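Local coordinates for L-glyceraldehyde 3-phosphate reductase (Clostridium beijerinckii, PDB 6HG6), which binds NADPH in a TIM barrel of the aldo-keto reductase family and probably reduces aldehydes such as furfural and methylglyoxal with it, at residues A[3-8]-A[52-57]; A[12-17]-A[311-316]; A[196-201]-A[280-285]. All blocks are in the same frame, centred on the assembly; numbering follows the deposited sequence.

Interaction 1: residues A[3-8]-A[52-57]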
# COMPACT_ATOMS: atom_id res chain seq x y z
N TYR A 3 -26.01 2.85 0.59
CA TYR A 3 -24.97 1.86 0.20
C TYR A 3 -25.10 0.63 1.08
O TYR A 3 -25.13 0.76 2.28
CB TYR A 3 -23.53 2.35 0.37
CG TYR A 3 -22.48 1.27 0.20
CD1 TYR A 3 -22.34 0.58 -1.00
CD2 TYR A 3 -21.65 0.91 1.25
CE1 TYR A 3 -21.35 -0.38 -1.17
CE2 TYR A 3 -20.67 -0.06 1.10
CZ TYR A 3 -20.52 -0.70 -0.11
OH TYR A 3 -19.55 -1.65 -0.26
N GLN A 4 -25.18 -0.53 0.47
CA GLN A 4 -25.20 -1.83 1.19
C GLN A 4 -24.15 -2.69 0.50
O GLN A 4 -24.26 -2.89 -0.71
CB GLN A 4 -26.55 -2.52 1.12
CG GLN A 4 -27.66 -1.82 1.89
CD GLN A 4 -28.94 -2.61 1.73
OE1 GLN A 4 -29.89 -2.16 1.08
NE2 GLN A 4 -28.92 -3.84 2.23
N ALA A 5 -23.15 -3.09 1.26
CA ALA A 5 -22.01 -3.85 0.74
C ALA A 5 -22.56 -5.11 0.11
O ALA A 5 -23.59 -5.63 0.57
CB ALA A 5 -21.03 -4.14 1.82
N SER A 6 -21.97 -5.49 -1.01
CA SER A 6 -22.33 -6.71 -1.75
C SER A 6 -22.26 -7.93 -0.82
O SER A 6 -21.22 -8.12 -0.20
CB SER A 6 -21.43 -6.89 -2.90
OG SER A 6 -21.71 -8.13 -3.51
N LYS A 7 -23.29 -8.76 -0.81
CA LYS A 7 -23.28 -10.03 -0.04
C LYS A 7 -22.21 -10.98 -0.61
O LYS A 7 -21.78 -11.87 0.11
CB LYS A 7 -24.66 -10.68 -0.09
CG LYS A 7 -25.76 -10.01 0.74
CD LYS A 7 -25.36 -9.56 2.16
CE LYS A 7 -26.40 -9.78 3.25
NZ LYS A 7 -27.79 -9.67 2.74
N ASN A 8 -21.76 -10.78 -1.84
CA ASN A 8 -20.75 -11.66 -2.50
C ASN A 8 -19.33 -11.13 -2.29
O ASN A 8 -18.41 -11.70 -2.86
CB ASN A 8 -21.03 -11.76 -4.00
CG ASN A 8 -22.36 -12.41 -4.31
OD1 ASN A 8 -22.80 -13.33 -3.62
ND2 ASN A 8 -22.99 -11.96 -5.39
N ALA A 52 -14.37 -1.05 -4.33
CA ALA A 52 -13.25 -1.76 -3.71
C ALA A 52 -13.80 -2.79 -2.70
O ALA A 52 -13.51 -3.99 -2.81
CB ALA A 52 -12.32 -0.80 -3.03
N PHE A 53 -14.62 -2.32 -1.77
CA PHE A 53 -15.15 -3.18 -0.69
C PHE A 53 -16.07 -4.25 -1.28
O PHE A 53 -16.03 -5.40 -0.81
CB PHE A 53 -15.84 -2.34 0.38
CG PHE A 53 -16.23 -3.09 1.63
CD1 PHE A 53 -15.27 -3.78 2.33
CD2 PHE A 53 -17.52 -3.05 2.11
CE1 PHE A 53 -15.61 -4.52 3.47
CE2 PHE A 53 -17.87 -3.76 3.25
CZ PHE A 53 -16.91 -4.49 3.93
N ASP A 54 -16.89 -3.92 -2.28
CA ASP A 54 -17.82 -4.89 -2.88
C ASP A 54 -17.05 -6.05 -3.52
O ASP A 54 -17.67 -7.08 -3.73
CB ASP A 54 -18.74 -4.24 -3.92
CG ASP A 54 -19.90 -3.46 -3.33
OD1 ASP A 54 -20.09 -3.50 -2.12
OD2 ASP A 54 -20.67 -2.90 -4.15
N ASN A 55 -15.78 -5.82 -3.90
CA ASN A 55 -14.90 -6.82 -4.56
C ASN A 55 -13.92 -7.44 -3.56
O ASN A 55 -12.96 -8.10 -3.99
CB ASN A 55 -14.19 -6.17 -5.75
CG ASN A 55 -15.17 -5.98 -6.87
OD1 ASN A 55 -15.75 -4.90 -7.04
ND2 ASN A 55 -15.49 -7.05 -7.55
N GLY A 56 -14.16 -7.22 -2.26
CA GLY A 56 -13.40 -7.87 -1.18
C GLY A 56 -12.16 -7.15 -0.78
O GLY A 56 -11.44 -7.68 0.08
N ILE A 57 -11.91 -5.94 -1.28
CA ILE A 57 -10.77 -5.12 -0.82
C ILE A 57 -11.16 -4.54 0.54
O ILE A 57 -12.02 -3.64 0.61
CB ILE A 57 -10.35 -4.06 -1.83
CG1 ILE A 57 -9.99 -4.75 -3.14
CG2 ILE A 57 -9.19 -3.31 -1.25
CD1 ILE A 57 -9.80 -3.79 -4.30
O HOH W 1 -23.15 -2.85 -3.14
O HOH W 2 -19.10 -8.75 -5.20
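Tyr3 and Ser6 grip one carboxylate oxygen, Asp54 OD1, at the end of helix 42-54. With its CG anti to the backbone N (chi1 170°), Tyr3 sends its phenol toward the helix end, where Tyr3 OH donates to Asp54 OD1 at 2.7 Å. Ser6 N donates to Asp54 OD1 at 3.0 Å, nearly straight at 167°. Both donors stand well out of the carboxylate plane, on opposite faces, so OD1 is clamped between them. The packed side of the contact lies around Phe53. Its CD2 edge meets Tyr3 OH in the ring plane at 3.4 Å, while Ala5 CB comes obliquely to within 3.5 Å of Phe53 CE2. The helix, one of those surrounding the TIM barrel, closes here in a Schellman motif: Gly56, with positive phi, is its C-prime residue, Ile57 N bonds to Ala52 O and Gly56 N to Phe53 O. The N-terminal segment 3-8 is laid across this helix end. Toward solvent the joint is looser and relies on water. Water 1 donates to both Gln4 O and Asp54 OD2, the latter at 2.7 Å, and water 2 joins Asp54 O to Ser6 OG. Ser6 OG also accepts from Asn8 N at 3.1 Å, forming an ST turn.

Interaction 2: residues A[12-17]-A[311-316]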
# COMPACT_ATOMS: atom_id res chain seq x y z
N GLU A 12 -14.51 -14.08 -3.81
CA GLU A 12 -13.42 -14.25 -4.81
C GLU A 12 -12.07 -13.78 -4.30
O GLU A 12 -11.06 -14.42 -4.60
CB GLU A 12 -13.74 -13.44 -6.06
CG GLU A 12 -14.95 -13.95 -6.82
CD GLU A 12 -14.70 -15.25 -7.56
OE1 GLU A 12 -15.66 -16.02 -7.70
OE2 GLU A 12 -13.55 -15.47 -8.04
N MET A 13 -12.04 -12.65 -3.60
CA MET A 13 -10.76 -12.07 -3.17
C MET A 13 -10.01 -13.11 -2.32
O MET A 13 -10.66 -13.86 -1.59
CB MET A 13 -11.01 -10.78 -2.38
CG MET A 13 -9.78 -10.14 -1.88
SD MET A 13 -8.47 -9.80 -3.08
CE MET A 13 -9.29 -8.78 -4.31
N LYS A 14 -8.70 -13.16 -2.40
CA LYS A 14 -7.86 -13.98 -1.48
C LYS A 14 -7.24 -13.06 -0.43
O LYS A 14 -6.99 -11.89 -0.73
CB LYS A 14 -6.82 -14.75 -2.27
CG LYS A 14 -7.43 -15.77 -3.22
CD LYS A 14 -6.40 -16.71 -3.82
CE LYS A 14 -7.03 -17.82 -4.62
NZ LYS A 14 -6.00 -18.58 -5.37
N TYR A 15 -7.03 -13.59 0.77
CA TYR A 15 -6.51 -12.86 1.96
C TYR A 15 -5.24 -13.57 2.42
O TYR A 15 -5.22 -14.83 2.42
CB TYR A 15 -7.58 -12.76 3.06
CG TYR A 15 -8.80 -12.03 2.57
CD1 TYR A 15 -8.89 -10.65 2.63
CD2 TYR A 15 -9.84 -12.73 1.99
CE1 TYR A 15 -9.97 -9.99 2.08
CE2 TYR A 15 -10.93 -12.08 1.43
CZ TYR A 15 -11.00 -10.70 1.50
OH TYR A 15 -12.09 -10.11 0.91
N SER A 16 -4.21 -12.80 2.73
CA SER A 16 -2.87 -13.35 3.07
C SER A 16 -2.42 -12.81 4.41
O SER A 16 -2.55 -11.61 4.66
CB SER A 16 -1.88 -13.05 1.97
OG SER A 16 -2.24 -13.77 0.79
N LYS A 17 -1.83 -13.70 5.20
CA LYS A 17 -1.24 -13.30 6.48
C LYS A 17 -0.10 -12.31 6.23
O LYS A 17 0.69 -12.47 5.29
CB LYS A 17 -0.64 -14.49 7.20
CG LYS A 17 -1.63 -15.54 7.63
CD LYS A 17 -0.99 -16.80 8.12
CE LYS A 17 -0.03 -16.59 9.26
NZ LYS A 17 0.49 -17.90 9.74
N ILE A 311 -6.49 -10.38 -11.00
CA ILE A 311 -5.03 -10.69 -11.07
C ILE A 311 -4.62 -11.62 -9.94
O ILE A 311 -3.70 -12.44 -10.17
CB ILE A 311 -4.21 -9.40 -11.08
CG1 ILE A 311 -4.23 -8.70 -9.72
CG2 ILE A 311 -4.68 -8.48 -12.19
CD1 ILE A 311 -3.18 -9.21 -8.75
N VAL A 312 -5.26 -11.50 -8.77
CA VAL A 312 -4.99 -12.36 -7.56
C VAL A 312 -5.16 -13.84 -7.94
O VAL A 312 -4.71 -14.68 -7.14
CB VAL A 312 -5.85 -12.00 -6.33
CG1 VAL A 312 -5.84 -10.51 -6.06
CG2 VAL A 312 -7.30 -12.49 -6.44
N HIS A 313 -5.76 -14.15 -9.09
CA HIS A 313 -5.99 -15.57 -9.53
C HIS A 313 -5.00 -16.03 -10.60
O HIS A 313 -5.16 -17.14 -11.08
CB HIS A 313 -7.45 -15.74 -9.98
CG HIS A 313 -8.37 -15.54 -8.84
ND1 HIS A 313 -9.02 -14.34 -8.62
CD2 HIS A 313 -8.64 -16.33 -7.78
CE1 HIS A 313 -9.71 -14.43 -7.50
NE2 HIS A 313 -9.50 -15.65 -6.97
N LYS A 314 -3.98 -15.22 -10.92
CA LYS A 314 -2.93 -15.56 -11.93
C LYS A 314 -1.57 -15.06 -11.43
O LYS A 314 -0.85 -14.37 -12.20
CB LYS A 314 -3.26 -14.93 -13.29
CG LYS A 314 -4.53 -15.41 -13.97
CD LYS A 314 -4.59 -15.00 -15.40
CE LYS A 314 -5.97 -15.18 -16.01
NZ LYS A 314 -5.93 -14.86 -17.46
N ILE A 315 -1.20 -15.40 -10.20
CA ILE A 315 0.09 -14.91 -9.60
C ILE A 315 1.21 -15.91 -9.90
O ILE A 315 2.36 -15.64 -9.53
CB ILE A 315 -0.09 -14.60 -8.11
CG1 ILE A 315 -0.45 -15.84 -7.28
CG2 ILE A 315 -1.12 -13.49 -7.96
CD1 ILE A 315 -0.45 -15.60 -5.79
N GLY A 316 0.86 -17.02 -10.56
CA GLY A 316 1.84 -18.03 -11.00
C GLY A 316 2.49 -17.70 -12.33
O GLY A 316 1.77 -17.37 -13.28
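Met13 and Val312 meet because the methionine chain runs anti to its own N at first (chi1 179°) and then folds at chi2 and chi3, carrying SD back toward the valine although its CB points away. Val312 holds CG1 anti to the carbonyl carbon, and that methyl lies 4.0 Å from Met13 SD, the two side chains crossing at about a right angle. The contact joins the lead-in to strand 15-17, half of the N-terminal hairpin with strand 24-26, to the short 3-10 turn that follows helix 302-308 in the TIM barrel. Ile28 of the first barrel strand touches both Met13 and Val312, which places this apolar pair against the barrel wall. The outer part is polar and more exposed. His313 approaches with its ring edge: Glu12 O lies near the ring plane, 3.1 Å from His313 NE2. The Glu12 carboxylate is turned 62° from the imidazole, with OE2 4.0 Å from His313 CE1. The Lys14 chain, extended beyond CG, passes obliquely by the ring, its aliphatic part doing the touching. Its ammonium NZ remains 4.8 Å from His313 NE2, whereas Lys14 CE comes within 3.8 Å of His313 CD2.

Interaction 3: residues A[196-201]-A[280-285]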
# COMPACT_ATOMS: atom_id res chain seq x y z
N TYR A 196 7.57 -1.40 -5.25
CA TYR A 196 8.02 -2.63 -5.94
C TYR A 196 7.27 -2.80 -7.24
O TYR A 196 6.04 -2.71 -7.21
CB TYR A 196 7.79 -3.83 -5.03
CG TYR A 196 8.43 -5.13 -5.45
CD1 TYR A 196 9.70 -5.19 -6.00
CD2 TYR A 196 7.76 -6.34 -5.26
CE1 TYR A 196 10.27 -6.40 -6.39
CE2 TYR A 196 8.34 -7.55 -5.58
CZ TYR A 196 9.60 -7.60 -6.16
OH TYR A 196 10.14 -8.81 -6.50
N SER A 197 7.98 -3.00 -8.33
CA SER A 197 7.37 -3.26 -9.65
C SER A 197 8.36 -4.04 -10.50
O SER A 197 9.53 -4.13 -10.13
CB SER A 197 7.00 -2.00 -10.36
OG SER A 197 8.19 -1.32 -10.73
N ILE A 198 7.91 -4.49 -11.65
CA ILE A 198 8.83 -5.09 -12.64
C ILE A 198 10.00 -4.11 -12.91
O ILE A 198 11.12 -4.61 -13.11
CB ILE A 198 8.05 -5.45 -13.91
CG1 ILE A 198 7.16 -6.67 -13.61
CG2 ILE A 198 8.98 -5.70 -15.08
CD1 ILE A 198 6.23 -7.04 -14.72
N PHE A 199 9.76 -2.79 -12.90
CA PHE A 199 10.79 -1.76 -13.20
C PHE A 199 11.51 -1.22 -11.95
O PHE A 199 12.52 -0.48 -12.11
CB PHE A 199 10.19 -0.61 -14.01
CG PHE A 199 9.91 -0.96 -15.44
CD1 PHE A 199 10.88 -1.56 -16.21
CD2 PHE A 199 8.67 -0.71 -16.00
CE1 PHE A 199 10.64 -1.88 -17.54
CE2 PHE A 199 8.43 -1.02 -17.34
CZ PHE A 199 9.40 -1.64 -18.09
N ASP A 200 11.10 -1.60 -10.75
CA ASP A 200 11.77 -1.13 -9.52
C ASP A 200 12.05 -2.32 -8.61
O ASP A 200 11.14 -2.74 -7.88
CB ASP A 200 10.95 -0.04 -8.84
CG ASP A 200 11.72 0.59 -7.70
OD1 ASP A 200 12.77 0.05 -7.32
OD2 ASP A 200 11.26 1.63 -7.21
N ARG A 201 13.29 -2.79 -8.64
CA ARG A 201 13.73 -3.98 -7.87
C ARG A 201 14.42 -3.57 -6.58
O ARG A 201 15.19 -4.41 -6.05
CB ARG A 201 14.67 -4.79 -8.76
CG ARG A 201 14.06 -5.17 -10.10
CD ARG A 201 12.69 -5.83 -10.01
NE ARG A 201 12.31 -6.36 -11.32
CZ ARG A 201 12.59 -7.58 -11.79
NH1 ARG A 201 12.21 -7.90 -13.01
NH2 ARG A 201 13.25 -8.48 -11.07
N GLN A 280 -2.40 -5.92 -15.49
CA GLN A 280 -2.79 -7.14 -14.74
C GLN A 280 -1.55 -8.01 -14.49
O GLN A 280 -1.39 -8.48 -13.36
CB GLN A 280 -3.86 -7.93 -15.46
CG GLN A 280 -5.24 -7.33 -15.30
CD GLN A 280 -6.24 -8.13 -16.09
OE1 GLN A 280 -5.96 -8.57 -17.21
NE2 GLN A 280 -7.35 -8.44 -15.44
N MET A 281 -0.67 -8.17 -15.49
CA MET A 281 0.52 -9.02 -15.29
C MET A 281 1.46 -8.35 -14.28
O MET A 281 2.08 -9.06 -13.46
CB MET A 281 1.29 -9.25 -16.58
CG MET A 281 2.43 -10.19 -16.35
SD MET A 281 3.33 -10.58 -17.85
CE MET A 281 4.32 -9.09 -18.03
N ALA A 282 1.57 -7.02 -14.33
CA ALA A 282 2.44 -6.26 -13.42
C ALA A 282 1.97 -6.49 -11.98
O ALA A 282 2.85 -6.60 -11.10
CB ALA A 282 2.46 -4.79 -13.80
N LEU A 283 0.65 -6.53 -11.75
CA LEU A 283 0.09 -6.76 -10.39
C LEU A 283 0.37 -8.21 -9.97
O LEU A 283 0.84 -8.41 -8.85
CB LEU A 283 -1.41 -6.48 -10.36
CG LEU A 283 -1.84 -5.05 -10.68
CD1 LEU A 283 -3.35 -4.93 -10.58
CD2 LEU A 283 -1.17 -4.05 -9.76
N SER A 284 0.13 -9.16 -10.87
CA SER A 284 0.39 -10.60 -10.61
C SER A 284 1.87 -10.81 -10.29
O SER A 284 2.18 -11.58 -9.38
CB SER A 284 -0.03 -11.46 -11.73
OG SER A 284 -1.41 -11.31 -11.96
N TRP A 285 2.77 -10.13 -11.00
CA TRP A 285 4.21 -10.35 -10.81
C TRP A 285 4.63 -9.91 -9.40
O TRP A 285 5.40 -10.62 -8.73
CB TRP A 285 4.98 -9.64 -11.93
CG TRP A 285 6.45 -9.83 -11.83
CD1 TRP A 285 7.18 -10.77 -12.48
CD2 TRP A 285 7.38 -9.07 -11.04
NE1 TRP A 285 8.50 -10.64 -12.15
CE2 TRP A 285 8.66 -9.62 -11.28
CE3 TRP A 285 7.27 -7.98 -10.19
CZ2 TRP A 285 9.81 -9.15 -10.66
CZ3 TRP A 285 8.42 -7.50 -9.59
CH2 TRP A 285 9.66 -8.06 -9.84
O HOH W 3 7.93 -10.34 -7.66
O HOH W 4 4.99 -4.67 -11.45
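Ser197 to Asp200 form a type I beta turn, closed by Asp200 N to Ser197 O, and the CA atoms closest across the two segments are those of Ile198 and Ala282, 6.5 Å apart. Trp285 dominates the helix side: with CG anti to its backbone N (chi1 -179°), the indole projects toward the turn and is met by three side chains. Ile198 lies over one face, its CG1 3.8 Å from the centroid of the five-membered ring, a CH-pi contact. From there Ile198 CD1 continues to Ala282 and Met281. At the far end of the indole, the Tyr196 ring has Trp285 CZ3 over its face, 3.6 Å from Tyr196 CZ, but the planes are inclined at 47°, so the pair is oblique. This turn follows strand 189-195 of the TIM barrel and connects it to helix 202-205; the contact therefore fastens a loop at the C-terminal end of that strand to a helix that precedes the last barrel strand, 294-297. The Arg201 guanidinium is tilted 52° from the indole plane, with Trp285 CZ2 over its centre, 3.4 Å from Arg201 CZ. The guanidinium is held in place by Arg201 NE, which donates to Ile198 O at 2.8 Å, and by salt bridges to Asp326 and Glu204. The hydroxyl of Tyr196 is hydrogen-bonded to Glu204 and Lys209. Two waters bridge the segments: one donates to Tyr196 OH and Trp285 O, while the other accepts from Ile198 N and donates to Ala282 O, at 2.9 Å.

Interactions 1 and 2 interlock along the chain, their segments alternating, and they touch directly: Gly56 O lies 2.6 Å from Tyr15 OH, a probable hydrogen bond, and Met13 packs against the turn at 55-57. Interaction 3 is nested within the loop closed by interaction 2, and the two meet where Ile311 O lies 3.1 Å from Ser284 OG. Interaction 2 thus bridges the other two, whose nearest atoms are about 9 Å apart. Relative to the NADPH pocket, interaction 3 comes nearest: the Ser197 side chain is about 7 Å from the cofactor and the Ala282 side chain about 4 Å from that of Leu225, a cofactor-binding residue. The Val312 side chain is about 12 Å from NADPH, and interaction 1 lies away from the cofactor-binding residues.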